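Local atomic coordinates of Rubredoxin\:oxygen oxidoreductase (Desulfovibrio gigas, PDB entry 1E5D), a protein that reduces one oxygen molecule to two water molecules in a four-electron reaction, using FMN and a diiron centre. Residues 10-15 against 34-39; 47-52 against 76-81; 161-166 against 222-227; 165-170 against 238-243. All coordinates share one frame; numbering follows the deposited sequence. Where two conformers were deposited one is given.

Contact 1 of 4, residues 10-15 against 34-39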
loop_
_atom_site.group_PDB
_atom_site.type_symbol
_atom_site.label_atom_id
_atom_site.label_comp_id
_atom_site.label_asym_id
_atom_site.label_seq_id
_atom_site.Cartn_x
_atom_site.Cartn_y
_atom_site.Cartn_z
ATOM N N PHE A 10 23.414 -6.582 37.461
ATOM C CA PHE A 10 22.830 -6.547 36.129
ATOM C C PHE A 10 21.665 -5.561 36.087
ATOM O O PHE A 10 20.659 -5.707 36.786
ATOM C CB PHE A 10 22.318 -7.905 35.683
ATOM C CG PHE A 10 23.331 -8.947 35.268
ATOM C CD1 PHE A 10 24.136 -9.564 36.212
ATOM C CD2 PHE A 10 23.467 -9.309 33.940
ATOM C CE1 PHE A 10 25.058 -10.520 35.833
ATOM C CE2 PHE A 10 24.382 -10.269 33.553
ATOM C CZ PHE A 10 25.179 -10.880 34.502
ATOM N N HIS A 11 21.774 -4.520 35.258
ATOM C CA HIS A 11 20.631 -3.608 35.205
ATOM C C HIS A 11 20.159 -3.367 33.775
ATOM O O HIS A 11 20.942 -3.278 32.833
ATOM C CB HIS A 11 20.963 -2.261 35.846
ATOM C CG HIS A 11 21.612 -2.387 37.191
ATOM N ND1 HIS A 11 20.950 -2.093 38.364
ATOM C CD2 HIS A 11 22.861 -2.778 37.536
ATOM C CE1 HIS A 11 21.766 -2.298 39.380
ATOM N NE2 HIS A 11 22.927 -2.709 38.903
ATOM N N LEU A 12 18.846 -3.260 33.687
ATOM C CA LEU A 12 18.118 -2.887 32.485
ATOM C C LEU A 12 18.098 -1.368 32.364
ATOM O O LEU A 12 17.544 -0.676 33.224
ATOM C CB LEU A 12 16.714 -3.466 32.560
ATOM C CG LEU A 12 15.662 -3.160 31.501
ATOM C CD1 LEU A 12 14.888 -1.902 31.869
ATOM C CD2 LEU A 12 16.268 -3.023 30.114
ATOM N N VAL A 13 18.693 -0.830 31.302
ATOM C CA VAL A 13 18.583 0.613 31.080
ATOM C C VAL A 13 18.030 0.867 29.681
ATOM O O VAL A 13 18.044 -0.022 28.826
ATOM C CB VAL A 13 19.927 1.342 31.236
ATOM C CG1 VAL A 13 20.335 1.408 32.699
ATOM C CG2 VAL A 13 21.013 0.654 30.422
ATOM N N GLY A 14 17.542 2.080 29.435
ATOM C CA GLY A 14 17.089 2.468 28.111
ATOM C C GLY A 14 15.852 3.334 28.113
ATOM O O GLY A 14 15.698 4.238 28.931
ATOM N N ALA A 15 14.928 3.059 27.186
ATOM C CA ALA A 15 13.748 3.901 27.083
ATOM C C ALA A 15 12.515 3.120 26.661
ATOM O O ALA A 15 12.561 2.268 25.778
ATOM C CB ALA A 15 14.009 5.023 26.086
ATOM N N THR A 34 10.014 -0.817 23.454
ATOM C CA THR A 34 11.051 -0.299 24.329
ATOM C C THR A 34 12.399 -0.458 23.632
ATOM O O THR A 34 12.567 -1.168 22.644
ATOM C CB THR A 34 11.129 -0.988 25.705
ATOM O OG1 THR A 34 11.753 -2.280 25.580
ATOM C CG2 THR A 34 9.742 -1.217 26.277
ATOM N N TYR A 35 13.376 0.233 24.203
ATOM C CA TYR A 35 14.751 0.053 23.740
ATOM C C TYR A 35 15.563 -0.346 24.965
ATOM O O TYR A 35 15.742 0.475 25.867
ATOM C CB TYR A 35 15.215 1.331 23.045
ATOM C CG TYR A 35 14.334 1.611 21.839
ATOM C CD1 TYR A 35 14.501 0.841 20.692
ATOM C CD2 TYR A 35 13.359 2.595 21.853
ATOM C CE1 TYR A 35 13.720 1.051 19.577
ATOM C CE2 TYR A 35 12.573 2.816 20.736
ATOM C CZ TYR A 35 12.760 2.046 19.610
ATOM O OH TYR A 35 11.993 2.246 18.485
ATOM N N ASN A 36 15.983 -1.599 24.967
ATOM C CA ASN A 36 16.623 -2.247 26.094
ATOM C C ASN A 36 18.127 -2.362 25.897
ATOM O O ASN A 36 18.614 -2.872 24.900
ATOM C CB ASN A 36 16.036 -3.645 26.322
ATOM C CG ASN A 36 14.546 -3.605 26.608
ATOM O OD1 ASN A 36 14.011 -2.580 27.016
ATOM N ND2 ASN A 36 13.871 -4.731 26.397
ATOM N N ALA A 37 18.848 -1.872 26.892
ATOM C CA ALA A 37 20.288 -2.040 27.000
ATOM C C ALA A 37 20.551 -2.615 28.390
ATOM O O ALA A 37 19.730 -2.445 29.299
ATOM C CB ALA A 37 21.035 -0.748 26.765
ATOM N N TYR A 38 21.672 -3.316 28.533
ATOM C CA TYR A 38 21.951 -3.941 29.825
ATOM C C TYR A 38 23.344 -3.569 30.311
ATOM O O TYR A 38 24.352 -3.801 29.647
ATOM C CB TYR A 38 21.757 -5.460 29.729
ATOM C CG TYR A 38 20.328 -5.769 29.314
ATOM C CD1 TYR A 38 20.010 -5.838 27.963
ATOM C CD2 TYR A 38 19.318 -5.971 30.240
ATOM C CE1 TYR A 38 18.720 -6.110 27.556
ATOM C CE2 TYR A 38 18.018 -6.246 29.836
ATOM C CZ TYR A 38 17.731 -6.312 28.493
ATOM O OH TYR A 38 16.458 -6.584 28.050
ATOM N N LEU A 39 23.341 -2.972 31.494
ATOM C CA LEU A 39 24.527 -2.588 32.233
ATOM C C LEU A 39 24.959 -3.709 33.176
ATOM O O LEU A 39 24.196 -4.099 34.064
ATOM C CB LEU A 39 24.239 -1.317 33.032
ATOM C CG LEU A 39 25.431 -0.732 33.784
ATOM C CD1 LEU A 39 26.496 -0.286 32.794
ATOM C CD2 LEU A 39 24.996 0.411 34.688
#
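L12 packs on Y38 and N36 where strands 10-17 and 33-40 run antiparallel in the mixed sheet of the lactamase-like domain. This side is tight. L12 carries CG anti to its backbone N (chi1 175°), which lays CD2 over the partner strand: it lies 3.7 Å from Y38 CE2, slantwise to the ring, and 3.8 Å from N36 CB. On the opposite face V13 CG2 sits 3.9 Å from A37 CB, with L59 of helix 56-64 covering both. Six backbone hydrogen bonds, from H11-L39 through V13-A37 to A15-Y35, tie the strands together; A37 N to V13 O measures 2.8 Å. G14 adopts a conformation (phi 142°) that suits glycine, and the strand turns a corner there.

At the H11 end the backbone bonds stay short, but the side chains are looser. The partly exposed H11 ring turns an edge toward L39 O, with CD2 3.9 Å away, and NE2 makes a weak hydrogen bond to E41 OE1.

Polar side chains reach the 224-227 turn. T34 OG1 donates to N36 OD1 (2.7 Å) from above the amide plane and accepts from G227 N, while N36 ND2 reaches P224 O and G227 O, and Y38 OH bonds P224 O. Buried amide and hydroxyl groups thus link this strand pair to the turn carrying the iron ligand H226, whose ND1 is held by T34 O.

Contact 2 of 4, residues 47-52 against 76-81. With FEO (mu-oxo-diiron), chain D.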
loop_
_atom_site.group_PDB
_atom_site.type_symbol
_atom_site.label_atom_id
_atom_site.label_comp_id
_atom_site.label_asym_id
_atom_site.label_seq_id
_atom_site.Cartn_x
_atom_site.Cartn_y
_atom_site.Cartn_z
ATOM N N LEU A 47 28.462 -2.414 29.073
ATOM C CA LEU A 47 27.182 -2.023 28.509
ATOM C C LEU A 47 26.868 -2.880 27.291
ATOM O O LEU A 47 27.635 -2.910 26.319
ATOM C CB LEU A 47 27.241 -0.552 28.131
ATOM C CG LEU A 47 25.954 0.260 28.153
ATOM C CD1 LEU A 47 25.736 0.864 26.780
ATOM C CD2 LEU A 47 24.768 -0.584 28.574
ATOM N N PHE A 48 25.748 -3.609 27.303
ATOM C CA PHE A 48 25.332 -4.384 26.142
ATOM C C PHE A 48 24.213 -3.623 25.426
ATOM O O PHE A 48 23.354 -3.112 26.146
ATOM C CB PHE A 48 24.835 -5.775 26.511
ATOM C CG PHE A 48 25.867 -6.659 27.185
ATOM C CD1 PHE A 48 26.224 -6.441 28.508
ATOM C CD2 PHE A 48 26.465 -7.693 26.485
ATOM C CE1 PHE A 48 27.172 -7.251 29.110
ATOM C CE2 PHE A 48 27.412 -8.503 27.088
ATOM C CZ PHE A 48 27.773 -8.282 28.409
ATOM N N ASP A 49 24.269 -3.583 24.106
ATOM C CA ASP A 49 23.319 -2.866 23.266
ATOM C C ASP A 49 23.465 -1.356 23.496
ATOM O O ASP A 49 24.326 -0.925 24.260
ATOM C CB ASP A 49 21.879 -3.278 23.548
ATOM C CG ASP A 49 21.654 -4.771 23.655
ATOM O OD1 ASP A 49 22.462 -5.512 23.049
ATOM O OD2 ASP A 49 20.682 -5.211 24.318
ATOM N N THR A 50 22.608 -0.591 22.859
ATOM C CA THR A 50 22.548 0.898 22.926
ATOM C C THR A 50 21.097 1.279 22.765
ATOM O O THR A 50 20.256 0.378 22.994
ATOM C CB THR A 50 23.582 1.405 21.921
ATOM O OG1 THR A 50 24.598 2.072 22.706
ATOM C CG2 THR A 50 23.146 2.417 20.889
ATOM N N VAL A 51 20.608 2.456 22.433
ATOM C CA VAL A 51 19.206 2.659 22.075
ATOM C C VAL A 51 19.081 3.492 20.806
ATOM O O VAL A 51 20.071 3.913 20.205
ATOM C CB VAL A 51 18.441 3.345 23.219
ATOM C CG1 VAL A 51 18.415 2.435 24.436
ATOM C CG2 VAL A 51 19.084 4.678 23.559
ATOM N N LYS A 52 17.848 3.737 20.377
ATOM C CA LYS A 52 17.590 4.677 19.282
ATOM C C LYS A 52 18.296 5.986 19.621
ATOM O O LYS A 52 18.288 6.341 20.804
ATOM C CB LYS A 52 16.100 4.894 19.116
ATOM C CG LYS A 52 15.445 4.498 17.811
ATOM C CD LYS A 52 14.182 5.331 17.642
ATOM C CE LYS A 52 13.455 5.055 16.342
ATOM N NZ LYS A 52 12.212 5.875 16.217
ATOM N N VAL A 76 29.390 -3.710 24.144
ATOM C CA VAL A 76 29.193 -4.856 23.250
ATOM C C VAL A 76 28.070 -4.551 22.269
ATOM O O VAL A 76 26.910 -4.437 22.670
ATOM C CB VAL A 76 28.878 -6.144 24.023
ATOM C CG1 VAL A 76 28.421 -7.227 23.058
ATOM C CG2 VAL A 76 30.086 -6.621 24.819
ATOM N N ILE A 77 28.395 -4.402 20.986
ATOM C CA ILE A 77 27.345 -4.108 20.012
ATOM C C ILE A 77 26.992 -5.354 19.205
ATOM O O ILE A 77 27.768 -5.812 18.377
ATOM C CB ILE A 77 27.742 -2.978 19.061
ATOM C CG1 ILE A 77 28.373 -1.786 19.781
ATOM C CG2 ILE A 77 26.535 -2.528 18.250
ATOM C CD1 ILE A 77 27.431 -1.208 20.823
ATOM N N GLN A 78 25.795 -5.840 19.518
ATOM C CA GLN A 78 25.283 -7.110 19.044
ATOM C C GLN A 78 24.480 -7.002 17.759
ATOM O O GLN A 78 24.176 -8.042 17.171
ATOM C CB GLN A 78 24.380 -7.753 20.104
ATOM C CG GLN A 78 24.884 -7.541 21.529
ATOM C CD GLN A 78 24.333 -8.628 22.437
ATOM O OE1 GLN A 78 24.892 -9.725 22.473
ATOM N NE2 GLN A 78 23.249 -8.323 23.137
ATOM N N HIS A 79 24.147 -5.790 17.350
ATOM C CA HIS A 79 23.288 -5.633 16.152
ATOM C C HIS A 79 23.506 -4.204 15.686
ATOM O O HIS A 79 23.580 -3.317 16.552
ATOM C CB HIS A 79 21.878 -6.017 16.539
ATOM C CG HIS A 79 20.735 -5.910 15.599
ATOM N ND1 HIS A 79 20.827 -6.110 14.243
ATOM C CD2 HIS A 79 19.421 -5.617 15.825
ATOM C CE1 HIS A 79 19.647 -5.944 13.678
ATOM N NE2 HIS A 79 18.766 -5.640 14.625
ATOM N N LEU A 80 23.665 -3.946 14.391
ATOM C CA LEU A 80 24.058 -2.586 14.002
ATOM C C LEU A 80 22.887 -1.752 13.507
ATOM O O LEU A 80 23.027 -0.573 13.191
ATOM C CB LEU A 80 25.168 -2.635 12.945
ATOM C CG LEU A 80 26.589 -2.608 13.518
ATOM C CD1 LEU A 80 26.775 -1.358 14.364
ATOM C CD2 LEU A 80 26.880 -3.862 14.329
ATOM N N GLU A 81 21.707 -2.353 13.447
ATOM C CA GLU A 81 20.488 -1.604 13.158
ATOM C C GLU A 81 20.392 -0.425 14.120
ATOM O O GLU A 81 20.734 -0.554 15.299
ATOM C CB GLU A 81 19.296 -2.542 13.260
ATOM C CG GLU A 81 17.946 -1.901 13.007
ATOM C CD GLU A 81 16.896 -2.950 12.713
ATOM O OE1 GLU A 81 17.225 -4.150 12.764
ATOM O OE2 GLU A 81 15.753 -2.548 12.427
HETATM FE FE1 FEO D . 15.543 -3.888 17.248
HETATM FE FE2 FEO D . 16.678 -5.256 14.395
HETATM O O FEO D . 16.620 -3.581 15.904
HETATM O O HOH W 1 17.385 -3.269 18.709
#
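F48 and V76 form a short parallel bridge between strands 46-48 and 74-77, the two strands of a beta-alpha-beta unit whose helix is 56-64. V76 N donates to L47 O at 2.9 Å, and D49 N to V76 O at 3.1 Å. F48 and D49 were each modelled in two conformers, so the side-chain contacts given here are those of one and less certain. The side chains of F48 and V76 lie alongside each other and point the same way, CD2 of F48 being 3.8 Å from V76 CB.

Past the bridge the strands give way to loops, joined by a side-chain hydrogen bond. D49 OD1 takes Q78 NE2 on its syn lone pair at 2.9 Å, the amide and carboxylate nearly coplanar (21°); Q78 OE1 is held by S153. Residues 76-81 then supply the first two ligands of the H-x-E-x-D motif, which D83 completes just beyond. H79 NE2 binds the second iron at 2.1 Å and E81 OE1 at 2.0 Å, with E81 CB over one face of the imidazole.

E81 OE2 accepts from W263 of the second subunit, beside the FMN. Within the chain, strand 33-40 borders 46-48 and strand 99-103 borders 74-77, while helices 82-85 and 104-114 pack against I77 and L80.

Contact 3 of 4, residues 161-166 against 222-227. With FEO (mu-oxo-diiron), chain D.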
loop_
_atom_site.group_PDB
_atom_site.type_symbol
_atom_site.label_atom_id
_atom_site.label_comp_id
_atom_site.label_asym_id
_atom_site.label_seq_id
_atom_site.Cartn_x
_atom_site.Cartn_y
_atom_site.Cartn_z
ATOM N N LEU A 161 20.850 -14.781 29.202
ATOM C CA LEU A 161 21.000 -14.642 27.762
ATOM C C LEU A 161 20.530 -13.250 27.336
ATOM O O LEU A 161 19.359 -12.912 27.515
ATOM C CB LEU A 161 20.217 -15.719 27.025
ATOM C CG LEU A 161 20.348 -15.715 25.503
ATOM C CD1 LEU A 161 21.774 -16.027 25.071
ATOM C CD2 LEU A 161 19.351 -16.695 24.897
ATOM N N ILE A 162 21.453 -12.471 26.801
ATOM C CA ILE A 162 21.176 -11.161 26.228
ATOM C C ILE A 162 21.135 -11.295 24.704
ATOM O O ILE A 162 22.214 -11.451 24.132
ATOM C CB ILE A 162 22.225 -10.134 26.678
ATOM C CG1 ILE A 162 22.431 -10.096 28.198
ATOM C CG2 ILE A 162 21.885 -8.753 26.132
ATOM C CD1 ILE A 162 23.594 -9.260 28.674
ATOM N N SER A 163 19.944 -11.264 24.121
ATOM C CA SER A 163 19.623 -11.761 22.799
ATOM C C SER A 163 19.329 -10.762 21.693
ATOM O O SER A 163 18.816 -11.192 20.644
ATOM C CB SER A 163 18.356 -12.652 22.900
ATOM O OG SER A 163 17.383 -11.938 23.642
ATOM N N ASN A 164 19.618 -9.486 21.841
ATOM C CA ASN A 164 19.272 -8.464 20.850
ATOM C C ASN A 164 17.793 -8.573 20.476
ATOM O O ASN A 164 16.954 -8.651 21.377
ATOM C CB ASN A 164 20.208 -8.475 19.663
ATOM C CG ASN A 164 20.151 -9.473 18.549
ATOM O OD1 ASN A 164 19.287 -9.345 17.668
ATOM N ND2 ASN A 164 21.037 -10.458 18.535
ATOM N N ASP A 165 17.417 -8.496 19.212
ATOM C CA ASP A 165 16.014 -8.503 18.834
ATOM C C ASP A 165 15.343 -9.845 19.091
ATOM O O ASP A 165 14.125 -9.938 19.227
ATOM C CB ASP A 165 15.886 -8.157 17.345
ATOM C CG ASP A 165 16.131 -6.697 17.040
ATOM O OD1 ASP A 165 15.778 -5.832 17.868
ATOM O OD2 ASP A 165 16.686 -6.399 15.952
ATOM N N ILE A 166 16.113 -10.928 19.136
ATOM C CA ILE A 166 15.530 -12.258 19.310
ATOM C C ILE A 166 14.770 -12.346 20.628
ATOM O O ILE A 166 15.300 -11.985 21.686
ATOM C CB ILE A 166 16.640 -13.326 19.237
ATOM C CG1 ILE A 166 17.543 -13.132 18.012
ATOM C CG2 ILE A 166 16.105 -14.746 19.293
ATOM C CD1 ILE A 166 18.843 -13.900 18.084
ATOM N N ILE A 222 16.008 -14.144 29.859
ATOM C CA ILE A 222 16.345 -13.735 28.494
ATOM C C ILE A 222 16.082 -12.235 28.344
ATOM O O ILE A 222 14.998 -11.779 28.675
ATOM C CB ILE A 222 15.583 -14.490 27.401
ATOM C CG1 ILE A 222 15.970 -15.966 27.341
ATOM C CG2 ILE A 222 15.777 -13.784 26.064
ATOM C CD1 ILE A 222 14.946 -16.864 26.684
ATOM N N CYS A 223 17.086 -11.531 27.866
ATOM C CA CYS A 223 17.113 -10.080 27.783
ATOM C C CYS A 223 17.214 -9.605 26.339
ATOM O O CYS A 223 18.304 -9.506 25.777
ATOM C CB CYS A 223 18.292 -9.555 28.612
ATOM S SG CYS A 223 18.275 -10.120 30.334
ATOM N N PRO A 224 16.056 -9.331 25.745
ATOM C CA PRO A 224 15.978 -8.792 24.385
ATOM C C PRO A 224 15.995 -7.261 24.336
ATOM O O PRO A 224 15.804 -6.578 25.347
ATOM C CB PRO A 224 14.623 -9.337 23.922
ATOM C CG PRO A 224 13.789 -9.339 25.150
ATOM C CD PRO A 224 14.715 -9.543 26.315
ATOM N N ASP A 225 16.230 -6.742 23.137
ATOM C CA ASP A 225 16.287 -5.342 22.777
ATOM C C ASP A 225 14.974 -4.592 22.984
ATOM O O ASP A 225 15.023 -3.402 23.263
ATOM C CB ASP A 225 16.617 -5.206 21.284
ATOM C CG ASP A 225 18.094 -5.348 21.001
ATOM O OD1 ASP A 225 18.887 -5.337 21.961
ATOM O OD2 ASP A 225 18.444 -5.507 19.812
ATOM N N HIS A 226 13.859 -5.290 22.819
ATOM C CA HIS A 226 12.532 -4.718 22.867
ATOM C C HIS A 226 11.582 -5.513 23.748
ATOM O O HIS A 226 11.477 -6.735 23.635
ATOM C CB HIS A 226 11.900 -4.659 21.459
ATOM C CG HIS A 226 12.831 -4.109 20.424
ATOM N ND1 HIS A 226 13.322 -2.823 20.468
ATOM C CD2 HIS A 226 13.369 -4.671 19.321
ATOM C CE1 HIS A 226 14.116 -2.626 19.434
ATOM N NE2 HIS A 226 14.166 -3.730 18.717
ATOM N N GLY A 227 10.853 -4.802 24.607
ATOM C CA GLY A 227 9.814 -5.470 25.375
ATOM C C GLY A 227 10.329 -5.950 26.718
ATOM O O GLY A 227 11.370 -5.492 27.199
HETATM FE FE1 FEO D . 15.543 -3.888 17.248
HETATM FE FE2 FEO D . 16.678 -5.256 14.395
HETATM O O FEO D . 16.620 -3.581 15.904
HETATM O O HOH W 2 19.548 -7.479 23.920
HETATM O O HOH W 1 17.385 -3.269 18.709
#
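D165 and H226 meet at the first iron, which both D165 OD1 and H226 NE2 bind; these two ligand atoms are 2.8 Å apart. H226 NE2 reaches the metal at 2.0 Å. The D165 carboxylate bridges the two irons, its OD2 binding the second iron at 1.9 Å, and its plane stands only 17° from that of the H226 ring. Water 1 and D83 OD2 also bind the first iron; the water donates to D225 OD2 (2.7 Å) and to the bridging oxygen.

D225 belongs to the second shell. Its CB lies over the centre of one face of the H226 ring, and OD2 is also held by H84 ND1. The rotation of the H226 ring is fixed from its far nitrogen, ND1, hydrogen-bonded to T34 O.

Both ligands leave from the ends of neighbouring parallel strands, 160-164 and 221-224, in the second sheet of the metallo-beta-lactamase fold, whose loops carry the metals. The strands are laced by C223 N to L161 O (2.7 Å) and S163 N to C223 O (2.9 Å), and D225 N to N164 O continues the link into the loops.

A type II' turn from S163 to I166 presents D165. S163 OG occupies the crowded position between its backbone N and carbonyl carbon (chi1 49°), from where it donates to I166 O at 2.9 Å across the turn and rests against I222 CG2. N164 OD1 accepts D165 N in a bent bond, from above its amide plane. Farther out, helix 233-248 covers I222 through C236 and A239.

Contact 4 of 4, residues 165-170 against 238-243. With FEO (mu-oxo-diiron), chain D.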
loop_
_atom_site.group_PDB
_atom_site.type_symbol
_atom_site.label_atom_id
_atom_site.label_comp_id
_atom_site.label_asym_id
_atom_site.label_seq_id
_atom_site.Cartn_x
_atom_site.Cartn_y
_atom_site.Cartn_z
ATOM N N ASP A 165 17.417 -8.496 19.212
ATOM C CA ASP A 165 16.014 -8.503 18.834
ATOM C C ASP A 165 15.343 -9.845 19.091
ATOM O O ASP A 165 14.125 -9.938 19.227
ATOM C CB ASP A 165 15.886 -8.157 17.345
ATOM C CG ASP A 165 16.131 -6.697 17.040
ATOM O OD1 ASP A 165 15.778 -5.832 17.868
ATOM O OD2 ASP A 165 16.686 -6.399 15.952
ATOM N N ILE A 166 16.113 -10.928 19.136
ATOM C CA ILE A 166 15.530 -12.258 19.310
ATOM C C ILE A 166 14.770 -12.346 20.628
ATOM O O ILE A 166 15.300 -11.985 21.686
ATOM C CB ILE A 166 16.640 -13.326 19.237
ATOM C CG1 ILE A 166 17.543 -13.132 18.012
ATOM C CG2 ILE A 166 16.105 -14.746 19.293
ATOM C CD1 ILE A 166 18.843 -13.900 18.084
ATOM N N PHE A 167 13.537 -12.830 20.539
ATOM C CA PHE A 167 12.654 -13.010 21.684
ATOM C C PHE A 167 12.027 -11.675 22.072
ATOM O O PHE A 167 11.240 -11.584 23.014
ATOM C CB PHE A 167 13.377 -13.613 22.897
ATOM C CG PHE A 167 13.969 -14.979 22.573
ATOM C CD1 PHE A 167 13.136 -16.012 22.166
ATOM C CD2 PHE A 167 15.329 -15.210 22.677
ATOM C CE1 PHE A 167 13.653 -17.257 21.861
ATOM C CE2 PHE A 167 15.850 -16.453 22.370
ATOM C CZ PHE A 167 15.014 -17.475 21.961
ATOM N N GLY A 168 12.404 -10.643 21.319
ATOM C CA GLY A 168 11.880 -9.315 21.567
ATOM C C GLY A 168 10.388 -9.264 21.321
ATOM O O GLY A 168 9.782 -10.010 20.559
ATOM N N GLN A 169 9.721 -8.332 21.990
ATOM C CA GLN A 169 8.315 -8.126 21.674
ATOM C C GLN A 169 8.060 -6.627 21.768
ATOM O O GLN A 169 8.655 -5.964 22.615
ATOM C CB GLN A 169 7.385 -8.898 22.598
ATOM C CG GLN A 169 8.018 -9.924 23.514
ATOM C CD GLN A 169 8.763 -9.280 24.666
ATOM O OE1 GLN A 169 8.284 -8.373 25.340
ATOM N NE2 GLN A 169 9.978 -9.755 24.907
ATOM N N ASN A 170 7.196 -6.088 20.919
ATOM C CA ASN A 170 6.882 -4.662 21.055
ATOM C C ASN A 170 5.819 -4.444 22.119
ATOM O O ASN A 170 4.624 -4.419 21.839
ATOM C CB ASN A 170 6.450 -4.124 19.688
ATOM C CG ASN A 170 7.670 -3.999 18.788
ATOM O OD1 ASN A 170 7.619 -4.302 17.603
ATOM N ND2 ASN A 170 8.767 -3.549 19.380
ATOM N N PHE A 238 9.445 -21.178 27.815
ATOM C CA PHE A 238 8.307 -20.698 27.038
ATOM C C PHE A 238 8.792 -19.972 25.784
ATOM O O PHE A 238 8.404 -20.343 24.671
ATOM C CB PHE A 238 7.449 -19.787 27.900
ATOM C CG PHE A 238 6.258 -19.157 27.208
ATOM C CD1 PHE A 238 5.160 -19.915 26.844
ATOM C CD2 PHE A 238 6.249 -17.800 26.934
ATOM C CE1 PHE A 238 4.067 -19.328 26.223
ATOM C CE2 PHE A 238 5.162 -17.209 26.317
ATOM C CZ PHE A 238 4.064 -17.970 25.960
ATOM N N ALA A 239 9.638 -18.955 25.949
ATOM C CA ALA A 239 10.143 -18.178 24.826
ATOM C C ALA A 239 10.715 -19.065 23.724
ATOM O O ALA A 239 10.381 -18.926 22.542
ATOM C CB ALA A 239 11.219 -17.187 25.264
ATOM N N VAL A 240 11.598 -19.977 24.120
ATOM C CA VAL A 240 12.290 -20.831 23.162
ATOM C C VAL A 240 11.354 -21.863 22.548
ATOM O O VAL A 240 11.465 -22.164 21.361
ATOM C CB VAL A 240 13.477 -21.557 23.825
ATOM C CG1 VAL A 240 13.991 -22.665 22.921
ATOM C CG2 VAL A 240 14.565 -20.555 24.150
ATOM N N GLN A 241 10.443 -22.385 23.363
ATOM C CA GLN A 241 9.394 -23.259 22.862
ATOM C C GLN A 241 8.722 -22.614 21.651
ATOM O O GLN A 241 8.703 -23.131 20.541
ATOM C CB GLN A 241 8.357 -23.489 23.951
ATOM C CG GLN A 241 8.280 -24.862 24.581
ATOM C CD GLN A 241 7.042 -24.992 25.460
ATOM O OE1 GLN A 241 6.041 -24.300 25.265
ATOM N NE2 GLN A 241 7.119 -25.886 26.439
ATOM N N LYS A 242 8.178 -21.435 21.923
ATOM C CA LYS A 242 7.437 -20.623 20.974
ATOM C C LYS A 242 8.217 -20.323 19.705
ATOM O O LYS A 242 7.666 -20.475 18.616
ATOM C CB LYS A 242 7.018 -19.327 21.688
ATOM C CG LYS A 242 5.773 -19.572 22.542
ATOM C CD LYS A 242 4.529 -19.545 21.660
ATOM C CE LYS A 242 3.543 -20.628 22.059
ATOM N NZ LYS A 242 2.279 -20.557 21.271
ATOM N N TYR A 243 9.477 -19.911 19.836
ATOM C CA TYR A 243 10.257 -19.583 18.645
ATOM C C TYR A 243 10.346 -20.787 17.720
ATOM O O TYR A 243 10.238 -20.655 16.502
ATOM C CB TYR A 243 11.663 -19.074 19.009
ATOM C CG TYR A 243 11.680 -17.562 18.892
ATOM C CD1 TYR A 243 10.645 -16.854 19.502
ATOM C CD2 TYR A 243 12.658 -16.862 18.212
ATOM C CE1 TYR A 243 10.601 -15.477 19.434
ATOM C CE2 TYR A 243 12.609 -15.477 18.142
ATOM C CZ TYR A 243 11.578 -14.791 18.753
ATOM O OH TYR A 243 11.509 -13.413 18.696
HETATM FE FE1 FEO D . 15.543 -3.888 17.248
HETATM FE FE2 FEO D . 16.678 -5.256 14.395
HETATM O O FEO D . 16.620 -3.581 15.904
HETATM O O HOH W 3 9.316 -12.468 19.517
HETATM O O HOH W 1 17.385 -3.269 18.709
#
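F167 tilts its ring over Y243. F167 CD1 lies above the centre of one face of the tyrosine ring, but the planes are 44° apart with centroids 4.5 Å apart, an oblique meeting rather than a stack. The closest approach between the two rings is F167 CE1 to Y243 CG, 3.6 Å. The same edge of the phenylalanine faces the helix: CD1 touches A239 CB at 3.8 Å, and CZ, at the tip, meets V240 CG2 at the same distance. On the same side of the F167 ring as Y243, I166 CG2 lies over the rim and also reaches Y243 CE2.

The F167 backbone is held by the same tyrosine. Residues 165-168 make a type II beta turn, with F167 at its third position (phi 79°), closed by G168 N to D165 O. Since the turn begins at D165, the bridging iron ligand, it links the metal loop to helix 233-248, which packs on strand 221-224 through A239 and I222.

Y243 OH accepts F167 N at 2.8 Å, though the bond is bent (140°), and in turn donates to water 3, which lies in the plane of the tyrosine ring at its edge. That water donates to G168 O at 2.7 Å. F167 O is taken by Q169 NE2 (2.9 Å) in the carbonyl plane. Y194 of helix 183-198 meets Y243 edge-to-face, and F230 and I222 also touch F167.

Along the chain the four contacts come in series until contact 4, which starts from the stretch 165-166 already used by contact 3. Contacts 1 and 2 belong to the seven-strand sheet, where 33-40 and 46-48 are neighbours; their centres lie about 10 Å apart. Contact 3 is in the six-strand sheet, its centre about 10 and 11 Å from those two, and it touches both: N36 N probably bonds D225 O and Y38 packs on C223 in contact 1, and Q78 packs on I162 in contact 2. Contact 4, its centre about 8 Å from that of contact 3, leads outward to helix 233-248. Contacts 2, 3 and 4 all touch the diiron centre, so ligands from both sheets converge on one site.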